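Long-range contact in phosphate transporter (PDB 6L85), which probably imports phosphate across the cell membrane, driven by the cotransport of sodium ions: residues 236-246 and 319-327. Residues are numbered along the deposited sequence; the frame is centred on the assembly and turned at random.
Sequences ENVFKRAQILT and TNSRGFTVD. With NA (sodium ion), chain S.
The ring of F239 turns its edge to the face of F324 in a T-shaped pair, planes at 72° and CE1 of F239 standing 3.7 Å above the F324 ring toward its rim. One face of F239 is taken by S321, whose CB lies 3.8 Å from the ring centroid in a CH-pi contact; serine is small enough for its CB to sit over the ring while OG turns to E236. At the edge of F324 runs the A242 backbone, and A242 CB touches F324 CE1. The F324 side chain is a knob in the hole formed by F239, A242, Q243 and T246, while M153 and F178 of other helices also touch it. In this phosphate transporter family protein, segments 236-246 and 320-327, parts of helices 231-258 and 320-339 that probably span the membrane, cross at 26° with the same N-to-C sense. They supply most ligands of a sodium site: Q243 binds the ion twice, through its backbone O and through OE1 at 2.4 Å, and D327 OD2 supplies the anionic ligand at 2.2 Å; S247 of helix 231-258 and T29 of helix 2-32 complete it. An amide suits Q243 because its other end can donate: NE2 bonds N320 OD1 at 2.9 Å, in the carbonyl plane on a lone pair, and this bond probably helps hold the amide with OE1 on the metal. N320 is itself a knob among E236, F239, K240 and Q243. At the N-terminal end of helix 320-339, E236 OE2 accepts from S321 OG through its syn lone pair at 2.9 Å, while OE1 takes weak bonds from N320 N and S321 N, a placement in which the helix dipole would probably favour a carboxylate.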
ATOM      1  N   GLU B 236      19.920   9.420  17.571  1.00 46.82           N
ATOM      2  CA  GLU B 236      18.813   8.769  18.259  1.00 46.64           C
ATOM      3  C   GLU B 236      17.485   9.404  17.896  1.00 47.51           C
ATOM      4  O   GLU B 236      16.466   8.711  17.873  1.00 45.61           O
ATOM      5  CB  GLU B 236      19.020   8.788  19.769  1.00 40.56           C
ATOM      6  CG  GLU B 236      20.084   7.780  20.195  1.00 49.63           C
ATOM      7  CD  GLU B 236      19.657   6.316  19.986  1.00 54.71           C
ATOM      8  OE1 GLU B 236      18.503   5.973  20.331  1.00 54.16           O
ATOM      9  OE2 GLU B 236      20.485   5.507  19.502  1.00 54.51           O
ATOM     10  N   ASN B 237      17.476  10.704  17.593  1.00 46.39           N
ATOM     11  CA  ASN B 237      16.244  11.352  17.165  1.00 44.36           C
ATOM     12  C   ASN B 237      15.772  10.795  15.820  1.00 43.97           C
ATOM     13  O   ASN B 237      14.576  10.521  15.620  1.00 46.22           O
ATOM     14  CB  ASN B 237      16.489  12.855  17.094  1.00 45.42           C
ATOM     15  CG  ASN B 237      15.238  13.626  16.824  1.00 53.45           C
ATOM     16  OD1 ASN B 237      14.291  13.583  17.617  1.00 55.07           O
ATOM     17  ND2 ASN B 237      15.204  14.322  15.690  1.00 53.39           N
ATOM     18  N   VAL B 238      16.716  10.572  14.906  1.00 40.68           N
ATOM     19  CA  VAL B 238      16.380   9.970  13.620  1.00 47.94           C
ATOM     20  C   VAL B 238      15.883   8.533  13.802  1.00 50.06           C
ATOM     21  O   VAL B 238      14.881   8.126  13.199  1.00 43.28           O
ATOM     22  CB  VAL B 238      17.597  10.058  12.679  1.00 49.95           C
ATOM     23  CG1 VAL B 238      17.380   9.232  11.456  1.00 55.49           C
ATOM     24  CG2 VAL B 238      17.813  11.498  12.275  1.00 51.55           C
ATOM     25  N   PHE B 239      16.564   7.740  14.639  1.00 44.08           N
ATOM     26  CA  PHE B 239      16.062   6.400  14.921  1.00 43.98           C
ATOM     27  C   PHE B 239      14.692   6.448  15.575  1.00 44.84           C
ATOM     28  O   PHE B 239      13.861   5.563  15.338  1.00 39.78           O
ATOM     29  CB  PHE B 239      17.029   5.626  15.813  1.00 44.20           C
ATOM     30  CG  PHE B 239      18.100   4.927  15.057  1.00 43.41           C
ATOM     31  CD1 PHE B 239      17.806   3.833  14.259  1.00 42.35           C
ATOM     32  CD2 PHE B 239      19.405   5.374  15.120  1.00 47.99           C
ATOM     33  CE1 PHE B 239      18.810   3.185  13.554  1.00 42.56           C
ATOM     34  CE2 PHE B 239      20.412   4.724  14.421  1.00 47.99           C
ATOM     35  CZ  PHE B 239      20.115   3.636  13.636  1.00 47.56           C
ATOM     36  N   LYS B 240      14.435   7.474  16.388  1.00 44.50           N
ATOM     37  CA  LYS B 240      13.151   7.593  17.067  1.00 47.36           C
ATOM     38  C   LYS B 240      12.020   7.748  16.069  1.00 46.90           C
ATOM     39  O   LYS B 240      10.925   7.204  16.261  1.00 44.78           O
ATOM     40  CB  LYS B 240      13.170   8.790  18.008  1.00 42.63           C
ATOM     41  CG  LYS B 240      11.835   9.095  18.621  1.00 48.17           C
ATOM     42  CD  LYS B 240      11.892  10.381  19.405  1.00 51.94           C
ATOM     43  CE  LYS B 240      10.921  10.351  20.558  1.00 55.41           C
ATOM     44  NZ  LYS B 240      10.909  11.676  21.239  1.00 60.92           N
ATOM     45  N   ARG B 241      12.260   8.512  15.009  1.00 44.47           N
ATOM     46  CA  ARG B 241      11.214   8.628  14.004  1.00 44.68           C
ATOM     47  C   ARG B 241      11.137   7.381  13.120  1.00 45.77           C
ATOM     48  O   ARG B 241      10.037   6.929  12.788  1.00 42.99           O
ATOM     49  CB  ARG B 241      11.421   9.896  13.183  1.00 54.28           C
ATOM     50  CG  ARG B 241      11.249  11.186  14.025  1.00 61.66           C
ATOM     51  CD  ARG B 241       9.767  11.505  14.280  1.00 63.47           C
ATOM     52  NE  ARG B 241       8.957  11.340  13.070  1.00 71.61           N
ATOM     53  CZ  ARG B 241       7.628  11.461  13.028  1.00 77.81           C
ATOM     54  NH1 ARG B 241       6.947  11.745  14.135  1.00 73.07           N
ATOM     55  NH2 ARG B 241       6.975  11.292  11.879  1.00 75.35           N
ATOM     56  N   ALA B 242      12.282   6.790  12.759  1.00 40.67           N
ATOM     57  CA  ALA B 242      12.295   5.640  11.854  1.00 43.94           C
ATOM     58  C   ALA B 242      11.728   4.370  12.493  1.00 43.21           C
ATOM     59  O   ALA B 242      11.242   3.469  11.779  1.00 40.78           O
ATOM     60  CB  ALA B 242      13.726   5.394  11.375  1.00 42.21           C
ATOM     61  N   GLN B 243      11.779   4.272  13.821  1.00 40.45           N
ATOM     62  CA  GLN B 243      11.231   3.094  14.473  1.00 43.96           C
ATOM     63  C   GLN B 243       9.706   3.100  14.468  1.00 41.10           C
ATOM     64  O   GLN B 243       9.090   2.069  14.731  1.00 40.75           O
ATOM     65  CB  GLN B 243      11.818   2.941  15.890  1.00 40.90           C
ATOM     66  CG  GLN B 243      11.210   3.793  16.973  1.00 44.64           C
ATOM     67  CD  GLN B 243      11.118   3.028  18.284  1.00 53.19           C
ATOM     68  OE1 GLN B 243      10.316   2.100  18.410  1.00 58.73           O
ATOM     69  NE2 GLN B 243      11.943   3.397  19.261  1.00 51.87           N
ATOM     70  N   ILE B 244       9.079   4.198  14.059  1.00 43.66           N
ATOM     71  CA  ILE B 244       7.657   4.146  13.742  1.00 40.50           C
ATOM     72  C   ILE B 244       7.433   3.300  12.490  1.00 40.30           C
ATOM     73  O   ILE B 244       6.527   2.452  12.433  1.00 43.10           O
ATOM     74  CB  ILE B 244       7.101   5.573  13.576  1.00 40.71           C
ATOM     75  CG1 ILE B 244       7.348   6.365  14.854  1.00 41.94           C
ATOM     76  CG2 ILE B 244       5.585   5.553  13.225  1.00 40.47           C
ATOM     77  CD1 ILE B 244       7.003   7.849  14.740  1.00 46.30           C
ATOM     78  N   LEU B 245       8.254   3.528  11.462  1.00 37.34           N
ATOM     79  CA  LEU B 245       8.152   2.738  10.243  1.00 41.74           C
ATOM     80  C   LEU B 245       8.386   1.270  10.556  1.00 43.10           C
ATOM     81  O   LEU B 245       7.664   0.380  10.078  1.00 34.79           O
ATOM     82  CB  LEU B 245       9.178   3.231   9.216  1.00 40.50           C
ATOM     83  CG  LEU B 245       8.986   4.654   8.667  1.00 48.33           C
ATOM     84  CD1 LEU B 245      10.017   4.950   7.579  1.00 49.64           C
ATOM     85  CD2 LEU B 245       7.577   4.834   8.125  1.00 53.60           C
ATOM     86  N   THR B 246       9.405   1.010  11.364  1.00 37.05           N
ATOM     87  CA  THR B 246       9.737  -0.372  11.676  1.00 39.32           C
ATOM     88  C   THR B 246       8.644  -1.024  12.544  1.00 36.96           C
ATOM     89  O   THR B 246       8.382  -2.232  12.427  1.00 37.71           O
ATOM     90  CB  THR B 246      11.153  -0.376  12.283  1.00 42.20           C
ATOM     91  OG1 THR B 246      11.770  -1.632  12.037  1.00 55.93           O
ATOM     92  CG2 THR B 246      11.149  -0.056  13.761  1.00 40.34           C
ATOM     93  N   THR B 319      16.894   2.043  23.865  1.00 51.86           N
ATOM     94  CA  THR B 319      17.249   3.121  22.953  1.00 50.41           C
ATOM     95  C   THR B 319      16.463   2.986  21.653  1.00 51.64           C
ATOM     96  O   THR B 319      15.997   1.904  21.278  1.00 51.74           O
ATOM     97  CB  THR B 319      18.749   3.134  22.636  1.00 49.55           C
ATOM     98  OG1 THR B 319      19.197   1.824  22.255  1.00 52.73           O
ATOM     99  CG2 THR B 319      19.559   3.627  23.842  1.00 56.15           C
ATOM    100  N   ASN B 320      16.317   4.113  20.959  1.00 49.16           N
ATOM    101  CA  ASN B 320      15.601   4.100  19.689  1.00 47.60           C
ATOM    102  C   ASN B 320      16.309   3.247  18.648  1.00 47.38           C
ATOM    103  O   ASN B 320      15.647   2.589  17.831  1.00 44.22           O
ATOM    104  CB  ASN B 320      15.419   5.523  19.203  1.00 42.66           C
ATOM    105  CG  ASN B 320      14.371   6.251  20.004  1.00 50.65           C
ATOM    106  OD1 ASN B 320      13.196   5.876  19.978  1.00 53.82           O
ATOM    107  ND2 ASN B 320      14.783   7.265  20.754  1.00 40.98           N
ATOM    108  N   SER B 321      17.644   3.213  18.671  1.00 41.67           N
ATOM    109  CA  SER B 321      18.339   2.345  17.728  1.00 44.70           C
ATOM    110  C   SER B 321      18.098   0.875  18.058  1.00 43.57           C
ATOM    111  O   SER B 321      18.000   0.035  17.151  1.00 45.68           O
ATOM    112  CB  SER B 321      19.831   2.666  17.713  1.00 48.76           C
ATOM    113  OG  SER B 321      20.354   2.605  19.023  1.00 48.15           O
ATOM    114  N   ARG B 322      17.911   0.554  19.340  1.00 43.47           N
ATOM    115  CA  ARG B 322      17.629  -0.830  19.693  1.00 45.37           C
ATOM    116  C   ARG B 322      16.188  -1.212  19.368  1.00 43.06           C
ATOM    117  O   ARG B 322      15.940  -2.340  18.941  1.00 40.42           O
ATOM    118  CB  ARG B 322      17.918  -1.076  21.169  1.00 43.44           C
ATOM    119  CG  ARG B 322      19.401  -1.244  21.456  1.00 54.19           C
ATOM    120  CD  ARG B 322      19.668  -1.677  22.896  1.00 55.13           C
ATOM    121  NE  ARG B 322      21.077  -2.001  23.068  1.00 61.68           N
ATOM    122  CZ  ARG B 322      22.036  -1.094  23.216  1.00 59.46           C
ATOM    123  NH1 ARG B 322      21.735   0.201  23.229  1.00 55.74           N
ATOM    124  NH2 ARG B 322      23.294  -1.484  23.357  1.00 58.49           N
ATOM    125  N   GLY B 323      15.225  -0.312  19.613  1.00 38.54           N
ATOM    126  CA  GLY B 323      13.845  -0.599  19.248  1.00 46.32           C
ATOM    127  C   GLY B 323      13.678  -0.771  17.748  1.00 40.99           C
ATOM    128  O   GLY B 323      12.992  -1.682  17.291  1.00 43.32           O
ATOM    129  N   PHE B 324      14.313   0.113  16.969  1.00 45.48           N
ATOM    130  CA  PHE B 324      14.426  -0.046  15.523  1.00 42.22           C
ATOM    131  C   PHE B 324      14.928  -1.441  15.148  1.00 45.40           C
ATOM    132  O   PHE B 324      14.336  -2.119  14.291  1.00 39.43           O
ATOM    133  CB  PHE B 324      15.375   1.033  14.989  1.00 39.95           C
ATOM    134  CG  PHE B 324      15.551   1.032  13.487  1.00 41.89           C
ATOM    135  CD1 PHE B 324      14.705   1.783  12.678  1.00 37.07           C
ATOM    136  CD2 PHE B 324      16.594   0.324  12.888  1.00 40.77           C
ATOM    137  CE1 PHE B 324      14.874   1.814  11.294  1.00 36.75           C
ATOM    138  CE2 PHE B 324      16.772   0.354  11.517  1.00 40.96           C
ATOM    139  CZ  PHE B 324      15.903   1.101  10.714  1.00 41.07           C
ATOM    140  N   THR B 325      16.039  -1.873  15.773  1.00 40.49           N
ATOM    141  CA  THR B 325      16.639  -3.177  15.464  1.00 41.32           C
ATOM    142  C   THR B 325      15.725  -4.341  15.864  1.00 41.52           C
ATOM    143  O   THR B 325      15.598  -5.324  15.128  1.00 37.83           O
ATOM    144  CB  THR B 325      18.004  -3.277  16.167  1.00 42.90           C
ATOM    145  OG1 THR B 325      18.895  -2.310  15.594  1.00 46.09           O
ATOM    146  CG2 THR B 325      18.638  -4.673  16.016  1.00 39.36           C
ATOM    147  N   VAL B 326      15.086  -4.240  17.029  1.00 40.47           N
ATOM    148  CA  VAL B 326      14.200  -5.292  17.522  1.00 42.26           C
ATOM    149  C   VAL B 326      13.027  -5.479  16.573  1.00 43.11           C
ATOM    150  O   VAL B 326      12.657  -6.607  16.217  1.00 41.70           O
ATOM    151  CB  VAL B 326      13.713  -4.943  18.943  1.00 46.53           C
ATOM    152  CG1 VAL B 326      12.451  -5.749  19.327  1.00 41.65           C
ATOM    153  CG2 VAL B 326      14.831  -5.147  19.950  1.00 46.13           C
ATOM    154  N   ASP B 327      12.419  -4.367  16.161  1.00 42.70           N
ATOM    155  CA  ASP B 327      11.299  -4.437  15.232  1.00 42.67           C
ATOM    156  C   ASP B 327      11.718  -5.010  13.893  1.00 40.02           C
ATOM    157  O   ASP B 327      11.047  -5.900  13.351  1.00 36.97           O
ATOM    158  CB  ASP B 327      10.706  -3.051  15.018  1.00 39.90           C
ATOM    159  CG  ASP B 327       9.995  -2.522  16.236  1.00 45.09           C
ATOM    160  OD1 ASP B 327       9.621  -3.324  17.121  1.00 56.39           O
ATOM    161  OD2 ASP B 327       9.789  -1.286  16.293  1.00 52.00           O
TER
HETATM  162 NA    NA S 504       9.101   0.761  16.765  1.00 51.35          NA
HETATM  163  O   HOH W   1      12.834   1.859  21.711  1.00 53.99           O